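Nicotinamide-nucleotide adenylyltransferase NadR family / Ribosylnicotinamide kinase (Lactococcus lactis subsp. cremoris, PDB 6GYE) probably phosphorylates nicotinamide riboside to its mononucleotide, and may also adenylylate that product towards NAD+. Local coordinates at residues R177-V182 against V247-N252; I204-E210 against Q253-D259. One frame throughout, in Å; residues are numbered along the deposited sequence.

In the fold
Both interactions reach the same parallel four-stranded sheet of the kinase domain, on its neighbouring strands 181-187 and 255-259. The second of these is an edge strand. Interaction 1 covers the start of strand 181-187 and the turn leading towards the edge strand. Interaction 2 covers the edge strand itself and the loop on its outer side. Their centres are about 8 Å apart. K181 joins them by probable backbone hydrogen bonds, from K181 N to G254 O (2.9 Å) and from V256 N to K181 O (3.0 Å). V182 CG1 packs on L258 CD1 at 3.6 Å. Both contacts reach nicotinamide riboside: R177 and N248 from interaction 1, L258 from interaction 2.

Interaction 1 of 2, residues R177-V182 against V247-N252; sequences RHFSKV and VNSPAN. With NNR (Nicotinamide riboside), chain I; SO4 (sulfate ion), chain D.
R177 meets V247 with CG and N248 with CB and NH1. R177 CB lies 3.4 Å from N248 OD1. R177 CG rests on V247 CG1 at 4.0 Å. CD faces the ribose of nicotinamide riboside, but the modelled approach there is too close to be trusted. The bend in the chain (chi3 85°) turns the edge of the guanidinium to N248 OD1 and one face to O3R of nicotinamide riboside. NE makes a weak bond to O2 of a sulfate, probably from the crystallisation liquor. R177 NH1 donates to N248 OD1 at 3.2 Å with an angle of 161° at the hydrogen. The oxygen lies in the guanidinium plane, while the two flat groups stand 82° apart. The other end of the N248 amide, ND2, makes a weak bond to O2R of nicotinamide riboside (3.4 Å).

V247 supplies apolar contact. V247 CG1 also touches S180 CB at 4.1 Å. V247 CG2 faces V182 CG2 and lies 4.1 Å from C5 of the nicotinamide ring. N252 ND2 uses both hydrogens. One goes to S180 OG at 3.2 Å, the other to V247 O at 3.0 Å, and both acceptors lie in the amide plane. N252 OD1 accepts from G254 N, so the amide is fixed at both ends. This ties the turn after helix 229-247 to S180, just before strand 181-187.

H178 ND1 makes two weak bonds to the sulfate, to O3 and O4; K65 and Y69 also bond to it. An anion can therefore sit beside the ribose, but whether a substrate phosphate uses this place is not settled here.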
ATOM      1  N   ARG A 177       2.940  -1.041   1.552  1.00 45.99           N
ATOM      2  CA  ARG A 177       2.034  -1.689   0.608  1.00 48.69           C
ATOM      3  C   ARG A 177       1.411  -0.674  -0.339  1.00 56.38           C
ATOM      4  O   ARG A 177       1.334  -0.905  -1.556  1.00 60.25           O
ATOM      5  CB  ARG A 177       0.959  -2.462   1.377  1.00 44.36           C
ATOM      6  CG  ARG A 177      -0.314  -2.704   0.593  1.00 51.90           C
ATOM      7  CD  ARG A 177      -1.311  -3.503   1.414  1.00 61.12           C
ATOM      8  NE  ARG A 177      -2.146  -2.694   2.299  1.00 78.27           N
ATOM      9  CZ  ARG A 177      -1.935  -2.540   3.609  1.00 86.20           C
ATOM     10  NH1 ARG A 177      -0.896  -3.139   4.207  1.00 82.12           N
ATOM     11  NH2 ARG A 177      -2.767  -1.784   4.324  1.00 82.01           N
ATOM     12  N   HIS A 178       1.005   0.481   0.204  1.00 56.63           N
ATOM     13  CA  HIS A 178       0.358   1.512  -0.600  1.00 52.14           C
ATOM     14  C   HIS A 178       1.250   1.984  -1.740  1.00 55.59           C
ATOM     15  O   HIS A 178       0.756   2.296  -2.833  1.00 56.36           O
ATOM     16  CB  HIS A 178      -0.032   2.691   0.289  1.00 54.67           C
ATOM     17  CG  HIS A 178      -0.682   3.816  -0.452  1.00 59.99           C
ATOM     18  ND1 HIS A 178      -2.032   3.838  -0.734  1.00 62.98           N
ATOM     19  CD2 HIS A 178      -0.169   4.957  -0.976  1.00 62.48           C
ATOM     20  CE1 HIS A 178      -2.322   4.946  -1.394  1.00 64.98           C
ATOM     21  NE2 HIS A 178      -1.210   5.639  -1.559  1.00 63.20           N
ATOM     22  N   PHE A 179       2.560   2.074  -1.502  1.00 47.56           N
ATOM     23  CA  PHE A 179       3.475   2.645  -2.493  1.00 47.62           C
ATOM     24  C   PHE A 179       4.117   1.593  -3.378  1.00 49.39           C
ATOM     25  O   PHE A 179       4.964   1.927  -4.213  1.00 47.62           O
ATOM     26  CB  PHE A 179       4.565   3.464  -1.808  1.00 48.59           C
ATOM     27  CG  PHE A 179       4.064   4.736  -1.208  1.00 47.35           C
ATOM     28  CD1 PHE A 179       3.787   5.827  -2.006  1.00 45.06           C
ATOM     29  CD2 PHE A 179       3.831   4.826   0.150  1.00 48.60           C
ATOM     30  CE1 PHE A 179       3.304   6.997  -1.448  1.00 53.54           C
ATOM     31  CE2 PHE A 179       3.344   5.991   0.709  1.00 51.59           C
ATOM     32  CZ  PHE A 179       3.082   7.074  -0.081  1.00 54.08           C
ATOM     33  N   SER A 180       3.767   0.329  -3.181  1.00 53.53           N
ATOM     34  CA  SER A 180       4.427  -0.747  -3.898  1.00 52.18           C
ATOM     35  C   SER A 180       4.022  -0.744  -5.367  1.00 48.42           C
ATOM     36  O   SER A 180       2.869  -0.471  -5.709  1.00 52.53           O
ATOM     37  CB  SER A 180       4.090  -2.088  -3.245  1.00 44.49           C
ATOM     38  OG  SER A 180       4.815  -3.090  -3.899  1.00 60.03           O
ATOM     39  N   LYS A 181       4.991  -1.003  -6.241  1.00 48.85           N
ATOM     40  CA  LYS A 181       4.701  -1.328  -7.630  1.00 48.66           C
ATOM     41  C   LYS A 181       4.357  -2.812  -7.759  1.00 46.76           C
ATOM     42  O   LYS A 181       4.967  -3.662  -7.102  1.00 46.45           O
ATOM     43  CB  LYS A 181       5.904  -0.979  -8.501  1.00 43.59           C
ATOM     44  CG  LYS A 181       6.122   0.542  -8.721  1.00 51.64           C
ATOM     45  CD  LYS A 181       5.210   1.070  -9.778  1.00 54.09           C
ATOM     46  CE  LYS A 181       5.481   2.548 -10.108  1.00 62.31           C
ATOM     47  NZ  LYS A 181       5.272   3.369  -8.890  1.00 75.44           N
ATOM     48  N   VAL A 182       3.405  -3.131  -8.629  1.00 49.39           N
ATOM     49  CA  VAL A 182       2.894  -4.498  -8.741  1.00 51.23           C
ATOM     50  C   VAL A 182       2.850  -4.885 -10.219  1.00 50.92           C
ATOM     51  O   VAL A 182       2.207  -4.202 -11.025  1.00 52.18           O
ATOM     52  CB  VAL A 182       1.503  -4.639  -8.090  1.00 51.96           C
ATOM     53  CG1 VAL A 182       0.937  -6.060  -8.257  1.00 44.38           C
ATOM     54  CG2 VAL A 182       1.551  -4.256  -6.602  1.00 46.14           C
ATOM     55  N   VAL A 247       3.106  -8.740  -1.440  1.00 44.51           N
ATOM     56  CA  VAL A 247       3.108  -7.276  -1.391  1.00 49.06           C
ATOM     57  C   VAL A 247       3.452  -6.773   0.011  1.00 51.68           C
ATOM     58  O   VAL A 247       4.144  -5.751   0.175  1.00 53.16           O
ATOM     59  CB  VAL A 247       1.761  -6.721  -1.879  1.00 48.50           C
ATOM     60  CG1 VAL A 247       1.761  -5.195  -1.816  1.00 45.87           C
ATOM     61  CG2 VAL A 247       1.502  -7.197  -3.296  1.00 45.43           C
ATOM     62  N   ASN A 248       2.960  -7.465   1.037  1.00 49.05           N
ATOM     63  CA  ASN A 248       3.216  -7.092   2.421  1.00 54.90           C
ATOM     64  C   ASN A 248       4.511  -7.678   2.967  1.00 51.97           C
ATOM     65  O   ASN A 248       4.853  -7.400   4.114  1.00 50.31           O
ATOM     66  CB  ASN A 248       2.050  -7.526   3.323  1.00 48.74           C
ATOM     67  CG  ASN A 248       0.785  -6.718   3.063  1.00 56.85           C
ATOM     68  OD1 ASN A 248       0.832  -5.495   2.909  1.00 62.61           O
ATOM     69  ND2 ASN A 248      -0.346  -7.394   3.015  1.00 55.94           N
ATOM     70  N   SER A 249       5.253  -8.431   2.166  1.00 43.52           N
ATOM     71  CA  SER A 249       6.437  -9.117   2.666  1.00 51.23           C
ATOM     72  C   SER A 249       7.542  -8.119   3.033  1.00 52.78           C
ATOM     73  O   SER A 249       7.801  -7.169   2.297  1.00 43.76           O
ATOM     74  CB  SER A 249       6.956 -10.081   1.598  1.00 51.41           C
ATOM     75  OG  SER A 249       8.221 -10.597   1.953  1.00 57.00           O
ATOM     76  N   PRO A 250       8.263  -8.347   4.125  1.00 51.39           N
ATOM     77  CA  PRO A 250       9.470  -7.537   4.379  1.00 46.94           C
ATOM     78  C   PRO A 250      10.531  -7.672   3.306  1.00 53.42           C
ATOM     79  O   PRO A 250      11.411  -6.817   3.228  1.00 51.73           O
ATOM     80  CB  PRO A 250       9.976  -8.049   5.731  1.00 40.61           C
ATOM     81  CG  PRO A 250       9.324  -9.412   5.886  1.00 40.48           C
ATOM     82  CD  PRO A 250       8.036  -9.392   5.138  1.00 47.57           C
ATOM     83  N   ALA A 251      10.495  -8.724   2.491  1.00 52.39           N
ATOM     84  CA  ALA A 251      11.425  -8.836   1.381  1.00 45.92           C
ATOM     85  C   ALA A 251      11.094  -7.869   0.245  1.00 44.37           C
ATOM     86  O   ALA A 251      11.911  -7.697  -0.665  1.00 41.84           O
ATOM     87  CB  ALA A 251      11.456 -10.286   0.866  1.00 40.24           C
ATOM     88  N   ASN A 252       9.909  -7.264   0.256  1.00 49.36           N
ATOM     89  CA  ASN A 252       9.551  -6.276  -0.754  1.00 45.78           C
ATOM     90  C   ASN A 252      10.541  -5.118  -0.734  1.00 46.91           C
ATOM     91  O   ASN A 252      10.742  -4.474   0.303  1.00 50.57           O
ATOM     92  CB  ASN A 252       8.132  -5.770  -0.494  1.00 48.13           C
ATOM     93  CG  ASN A 252       7.590  -4.924  -1.631  1.00 49.72           C
ATOM     94  OD1 ASN A 252       8.319  -4.551  -2.548  1.00 50.64           O
ATOM     95  ND2 ASN A 252       6.301  -4.618  -1.572  1.00 47.35           N
TER
HETATM   96  O2R NNR I 407      -2.788  -7.088   0.717  1.00123.74           O
HETATM   97  C2R NNR I 407      -3.051  -5.953  -0.119  1.00128.62           C
HETATM   98  C3R NNR I 407      -3.745  -4.819   0.626  1.00136.46           C
HETATM   99  O3R NNR I 407      -3.997  -5.132   2.002  1.00135.39           O
HETATM  100  C4R NNR I 407      -5.061  -4.582  -0.097  1.00135.26           C
HETATM  101  C5R NNR I 407      -5.151  -3.158  -0.629  1.00124.29           C
HETATM  102  O5R NNR I 407      -6.383  -2.991  -1.339  1.00117.82           O
HETATM  103  O4R NNR I 407      -5.142  -5.509  -1.183  1.00135.60           O
HETATM  104  C1R NNR I 407      -3.989  -6.353  -1.248  1.00125.15           C
HETATM  105  N1  NNR I 407      -3.316  -6.174  -2.536  1.00110.23           N
HETATM  106  C2  NNR I 407      -3.489  -7.084  -3.504  1.00 95.13           C
HETATM  107  C6  NNR I 407      -2.534  -5.103  -2.729  1.00107.57           C
HETATM  108  C5  NNR I 407      -1.882  -4.909  -3.942  1.00 94.80           C
HETATM  109  C4  NNR I 407      -2.046  -5.837  -4.961  1.00 85.89           C
HETATM  110  C3  NNR I 407      -2.861  -6.937  -4.736  1.00 92.92           C
HETATM  111  C7  NNR I 407      -3.063  -7.961  -5.812  1.00 99.30           C
HETATM  112  O7  NNR I 407      -3.387  -9.096  -5.505  1.00 82.61           O
HETATM  113  N7  NNR I 407      -2.881  -7.602  -7.083  1.00101.54           N
HETATM  114  S   SO4 D 402      -3.505   0.854   1.124  1.00 80.27           S
HETATM  115  O1  SO4 D 402      -2.501   1.077   2.149  1.00 65.47           O
HETATM  116  O2  SO4 D 402      -4.369  -0.249   1.548  1.00 92.10           O
HETATM  117  O3  SO4 D 402      -4.331   2.038   0.940  1.00 92.82           O
HETATM  118  O4  SO4 D 402      -2.855   0.551  -0.150  1.00 77.91           O

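Interaction 2 of 2, residues I204-E210 against Q253-D259. With NNR (Nicotinamide riboside), chain I.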
ATOM      1  N   ILE A 204      15.833  -8.604 -10.155  1.00 41.93           N
ATOM      2  CA  ILE A 204      15.993  -7.364  -9.404  1.00 42.92           C
ATOM      3  C   ILE A 204      15.797  -7.576  -7.905  1.00 50.81           C
ATOM      4  O   ILE A 204      15.521  -6.619  -7.172  1.00 48.65           O
ATOM      5  CB  ILE A 204      15.016  -6.292  -9.932  1.00 45.85           C
ATOM      6  CG1 ILE A 204      13.568  -6.807  -9.876  1.00 41.81           C
ATOM      7  CG2 ILE A 204      15.381  -5.876 -11.360  1.00 41.59           C
ATOM      8  CD1 ILE A 204      12.527  -5.699 -10.120  1.00 49.74           C
ATOM      9  N   ASN A 205      15.953  -8.817  -7.431  1.00 45.46           N
ATOM     10  CA  ASN A 205      15.833  -9.131  -6.010  1.00 45.97           C
ATOM     11  C   ASN A 205      14.433  -8.823  -5.473  1.00 49.17           C
ATOM     12  O   ASN A 205      14.273  -8.404  -4.321  1.00 47.92           O
ATOM     13  CB  ASN A 205      16.916  -8.424  -5.174  1.00 39.42           C
ATOM     14  CG  ASN A 205      18.273  -9.042  -5.358  1.00 48.56           C
ATOM     15  OD1 ASN A 205      18.380 -10.200  -5.789  1.00 40.47           O
ATOM     16  ND2 ASN A 205      19.322  -8.320  -4.955  1.00 40.51           N
ATOM     17  N   ALA A 206      13.390  -9.022  -6.327  1.00 42.64           N
ATOM     18  CA  ALA A 206      12.014  -8.787  -5.931  1.00 43.24           C
ATOM     19  C   ALA A 206      11.346 -10.076  -5.464  1.00 45.57           C
ATOM     20  O   ALA A 206      11.705 -11.166  -5.917  1.00 44.85           O
ATOM     21  CB  ALA A 206      11.216  -8.213  -7.104  1.00 40.16           C
ATOM     22  N   PRO A 207      10.377  -9.989  -4.556  1.00 40.24           N
ATOM     23  CA  PRO A 207       9.596 -11.169  -4.200  1.00 42.49           C
ATOM     24  C   PRO A 207       8.587 -11.457  -5.301  1.00 41.93           C
ATOM     25  O   PRO A 207       8.252 -10.596  -6.113  1.00 47.32           O
ATOM     26  CB  PRO A 207       8.900 -10.771  -2.885  1.00 38.99           C
ATOM     27  CG  PRO A 207       8.832  -9.325  -2.916  1.00 48.25           C
ATOM     28  CD  PRO A 207       9.970  -8.812  -3.767  1.00 44.76           C
ATOM     29  N   PHE A 208       8.109 -12.696  -5.318  1.00 46.23           N
ATOM     30  CA  PHE A 208       7.101 -13.107  -6.281  1.00 47.22           C
ATOM     31  C   PHE A 208       6.172 -14.117  -5.619  1.00 48.04           C
ATOM     32  O   PHE A 208       6.555 -14.796  -4.674  1.00 46.96           O
ATOM     33  CB  PHE A 208       7.744 -13.715  -7.534  1.00 41.38           C
ATOM     34  CG  PHE A 208       8.586 -14.930  -7.253  1.00 46.06           C
ATOM     35  CD1 PHE A 208       9.937 -14.804  -6.958  1.00 40.43           C
ATOM     36  CD2 PHE A 208       8.025 -16.197  -7.275  1.00 47.63           C
ATOM     37  CE1 PHE A 208      10.712 -15.932  -6.698  1.00 43.52           C
ATOM     38  CE2 PHE A 208       8.794 -17.328  -7.005  1.00 49.50           C
ATOM     39  CZ  PHE A 208      10.133 -17.199  -6.720  1.00 37.88           C
ATOM     40  N   SER A 209       4.952 -14.213  -6.119  1.00 43.11           N
ATOM     41  CA  SER A 209       4.032 -15.240  -5.671  1.00 46.31           C
ATOM     42  C   SER A 209       4.056 -16.422  -6.636  1.00 47.29           C
ATOM     43  O   SER A 209       4.542 -16.325  -7.765  1.00 49.51           O
ATOM     44  CB  SER A 209       2.614 -14.675  -5.567  1.00 46.52           C
ATOM     45  OG  SER A 209       2.142 -14.374  -6.864  1.00 47.60           O
ATOM     46  N   GLU A 210       3.465 -17.527  -6.194  1.00 48.11           N
ATOM     47  CA  GLU A 210       3.280 -18.710  -7.023  1.00 51.73           C
ATOM     48  C   GLU A 210       1.829 -18.776  -7.468  1.00 44.50           C
ATOM     49  O   GLU A 210       0.961 -18.064  -6.952  1.00 49.88           O
ATOM     50  CB  GLU A 210       3.638 -20.000  -6.267  1.00 49.71           C
ATOM     51  CG  GLU A 210       5.073 -20.131  -5.758  1.00 71.31           C
ATOM     52  CD  GLU A 210       6.105 -20.396  -6.857  1.00 89.34           C
ATOM     53  OE1 GLU A 210       5.733 -20.470  -8.051  1.00 93.14           O
ATOM     54  OE2 GLU A 210       7.303 -20.536  -6.518  1.00 94.79           O
ATOM     55  N   GLN A 253      11.177  -4.867  -1.876  1.00 42.72           N
ATOM     56  CA  GLN A 253      12.045  -3.713  -2.032  1.00 46.14           C
ATOM     57  C   GLN A 253      11.388  -2.603  -2.830  1.00 51.90           C
ATOM     58  O   GLN A 253      12.033  -1.597  -3.088  1.00 51.70           O
ATOM     59  CB  GLN A 253      13.377  -4.111  -2.689  1.00 39.60           C
ATOM     60  CG  GLN A 253      14.024  -5.291  -2.019  1.00 44.88           C
ATOM     61  CD  GLN A 253      15.492  -5.487  -2.370  1.00 42.56           C
ATOM     62  OE1 GLN A 253      16.304  -5.777  -1.495  1.00 45.08           O
ATOM     63  NE2 GLN A 253      15.832  -5.351  -3.642  1.00 46.73           N
ATOM     64  N   GLY A 254      10.115  -2.749  -3.197  1.00 53.34           N
ATOM     65  CA  GLY A 254       9.405  -1.692  -3.890  1.00 40.68           C
ATOM     66  C   GLY A 254       8.676  -2.174  -5.126  1.00 46.18           C
ATOM     67  O   GLY A 254       7.832  -1.457  -5.675  1.00 45.20           O
ATOM     68  N   ILE A 255       8.967  -3.404  -5.555  1.00 48.26           N
ATOM     69  CA  ILE A 255       8.341  -4.009  -6.726  1.00 47.25           C
ATOM     70  C   ILE A 255       8.067  -5.475  -6.409  1.00 44.50           C
ATOM     71  O   ILE A 255       8.968  -6.178  -5.941  1.00 44.47           O
ATOM     72  CB  ILE A 255       9.266  -3.896  -7.960  1.00 46.81           C
ATOM     73  CG1 ILE A 255       9.745  -2.449  -8.144  1.00 44.10           C
ATOM     74  CG2 ILE A 255       8.565  -4.433  -9.219  1.00 41.32           C
ATOM     75  CD1 ILE A 255      10.605  -2.201  -9.386  1.00 44.09           C
ATOM     76  N   VAL A 256       6.846  -5.958  -6.696  1.00 45.25           N
ATOM     77  CA  VAL A 256       6.535  -7.378  -6.524  1.00 51.70           C
ATOM     78  C   VAL A 256       5.932  -7.948  -7.804  1.00 47.71           C
ATOM     79  O   VAL A 256       5.296  -7.241  -8.590  1.00 48.55           O
ATOM     80  CB  VAL A 256       5.598  -7.651  -5.322  1.00 53.76           C
ATOM     81  CG1 VAL A 256       6.088  -6.902  -4.092  1.00 54.89           C
ATOM     82  CG2 VAL A 256       4.191  -7.275  -5.655  1.00 61.48           C
ATOM     83  N   PHE A 257       6.139  -9.244  -8.008  1.00 43.91           N
ATOM     84  CA  PHE A 257       5.658  -9.951  -9.187  1.00 43.21           C
ATOM     85  C   PHE A 257       4.627 -10.987  -8.766  1.00 49.39           C
ATOM     86  O   PHE A 257       4.852 -11.740  -7.815  1.00 45.89           O
ATOM     87  CB  PHE A 257       6.807 -10.610  -9.947  1.00 44.08           C
ATOM     88  CG  PHE A 257       7.725  -9.625 -10.609  1.00 42.81           C
ATOM     89  CD1 PHE A 257       8.760  -9.017  -9.892  1.00 44.27           C
ATOM     90  CD2 PHE A 257       7.548  -9.294 -11.940  1.00 41.87           C
ATOM     91  CE1 PHE A 257       9.608  -8.087 -10.495  1.00 41.17           C
ATOM     92  CE2 PHE A 257       8.400  -8.368 -12.567  1.00 43.70           C
ATOM     93  CZ  PHE A 257       9.434  -7.762 -11.835  1.00 42.71           C
ATOM     94  N   LEU A 258       3.488 -10.994  -9.447  1.00 42.78           N
ATOM     95  CA  LEU A 258       2.377 -11.868  -9.099  1.00 46.45           C
ATOM     96  C   LEU A 258       2.124 -12.864 -10.224  1.00 45.85           C
ATOM     97  O   LEU A 258       1.957 -12.468 -11.381  1.00 49.08           O
ATOM     98  CB  LEU A 258       1.113 -11.049  -8.821  1.00 43.52           C
ATOM     99  CG  LEU A 258       1.226 -10.010  -7.705  1.00 48.56           C
ATOM    100  CD1 LEU A 258      -0.144  -9.360  -7.492  1.00 41.08           C
ATOM    101  CD2 LEU A 258       1.764 -10.640  -6.388  1.00 42.91           C
ATOM    102  N   ASP A 259       2.047 -14.150  -9.869  1.00 46.57           N
ATOM    103  CA  ASP A 259       1.761 -15.222 -10.826  1.00 43.66           C
ATOM    104  C   ASP A 259       0.249 -15.445 -10.846  1.00 47.45           C
ATOM    105  O   ASP A 259      -0.302 -16.235 -10.062  1.00 44.03           O
ATOM    106  CB  ASP A 259       2.516 -16.495 -10.453  1.00 48.21           C
ATOM    107  CG  ASP A 259       2.575 -17.500 -11.606  1.00 54.41           C
ATOM    108  OD1 ASP A 259       1.849 -17.290 -12.603  1.00 55.81           O
ATOM    109  OD2 ASP A 259       3.361 -18.474 -11.534  1.00 53.10           O
TER
HETATM  110  O2R NNR I 407      -2.788  -7.088   0.717  1.00123.74           O
HETATM  111  C2R NNR I 407      -3.051  -5.953  -0.119  1.00128.62           C
HETATM  112  C3R NNR I 407      -3.745  -4.819   0.626  1.00136.46           C
HETATM  113  O3R NNR I 407      -3.997  -5.132   2.002  1.00135.39           O
HETATM  114  C4R NNR I 407      -5.061  -4.582  -0.097  1.00135.26           C
HETATM  115  C5R NNR I 407      -5.151  -3.158  -0.629  1.00124.29           C
HETATM  116  O5R NNR I 407      -6.383  -2.991  -1.339  1.00117.82           O
HETATM  117  O4R NNR I 407      -5.142  -5.509  -1.183  1.00135.60           O
HETATM  118  C1R NNR I 407      -3.989  -6.353  -1.248  1.00125.15           C
HETATM  119  N1  NNR I 407      -3.316  -6.174  -2.536  1.00110.23           N
HETATM  120  C2  NNR I 407      -3.489  -7.084  -3.504  1.00 95.13           C
HETATM  121  C6  NNR I 407      -2.534  -5.103  -2.729  1.00107.57           C
HETATM  122  C5  NNR I 407      -1.882  -4.909  -3.942  1.00 94.80           C
HETATM  123  C4  NNR I 407      -2.046  -5.837  -4.961  1.00 85.89           C
HETATM  124  C3  NNR I 407      -2.861  -6.937  -4.736  1.00 92.92           C
HETATM  125  C7  NNR I 407      -3.063  -7.961  -5.812  1.00 99.30           C
HETATM  126  O7  NNR I 407      -3.387  -9.096  -5.505  1.00 82.61           O
HETATM  127  N7  NNR I 407      -2.881  -7.602  -7.083  1.00101.54           N
HETATM  128  O   HOH W   1      13.631  -5.093  -6.066  1.00 48.95           O
HETATM  129  O   HOH W   2       5.578 -18.255  -9.689  1.00 57.93           O
HETATM  130  O   HOH W   3       3.723 -20.952  -9.648  1.00 60.72           O
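Segments 204-210 and 253-259 run roughly the same way, 38° apart, and F208 and F257 form a single parallel bridge. The setting is a P-loop kinase fold: 255-259 is the edge strand, and the loop after helix 193-203 lines its outer side. F257 N donates to P207 O at 3.1 Å, in the carbonyl plane. S209 N donates to F257 O at 3.0 Å. S209 OG, set between its backbone N and carbonyl carbon (chi1 68°), then accepts from D259 N at 3.0 Å. A side-chain oxygen thus prolongs the backbone pairing. The same hydroxyl is bonded to N243 OD1, which links the pair to helix 229-247.

The F257 ring is met at its edge. I204 CD1 and A206 CB both come up in the ring plane to F257 CE1, each at 3.8 Å. I204 CD1 also touches I255 CD1, the two side chains crossing at about a right angle. N205, of positive phi, is the C-prime residue of the Schellman motif that ends helix 193-203. P207 CG packs on V256 CG1 at 3.8 Å. At the Q253 end, a water takes a bond from Q253 NE2 and donates to I204 O.

At the other end D259 CB packs by the S209-E210 backbone, and two waters lie between E210 OE1 and D259 OD2. E210 also pairs with R198, and D259 with K193 and T194, which fit a Walker A pattern, so D259 probably borders the phosphate site. L258 starts away from 204-210, but L258 CD2 returns to S209 OG at 3.8 Å, while L258 CD1 lies 3.3 Å from the amide nitrogen N7 of nicotinamide riboside.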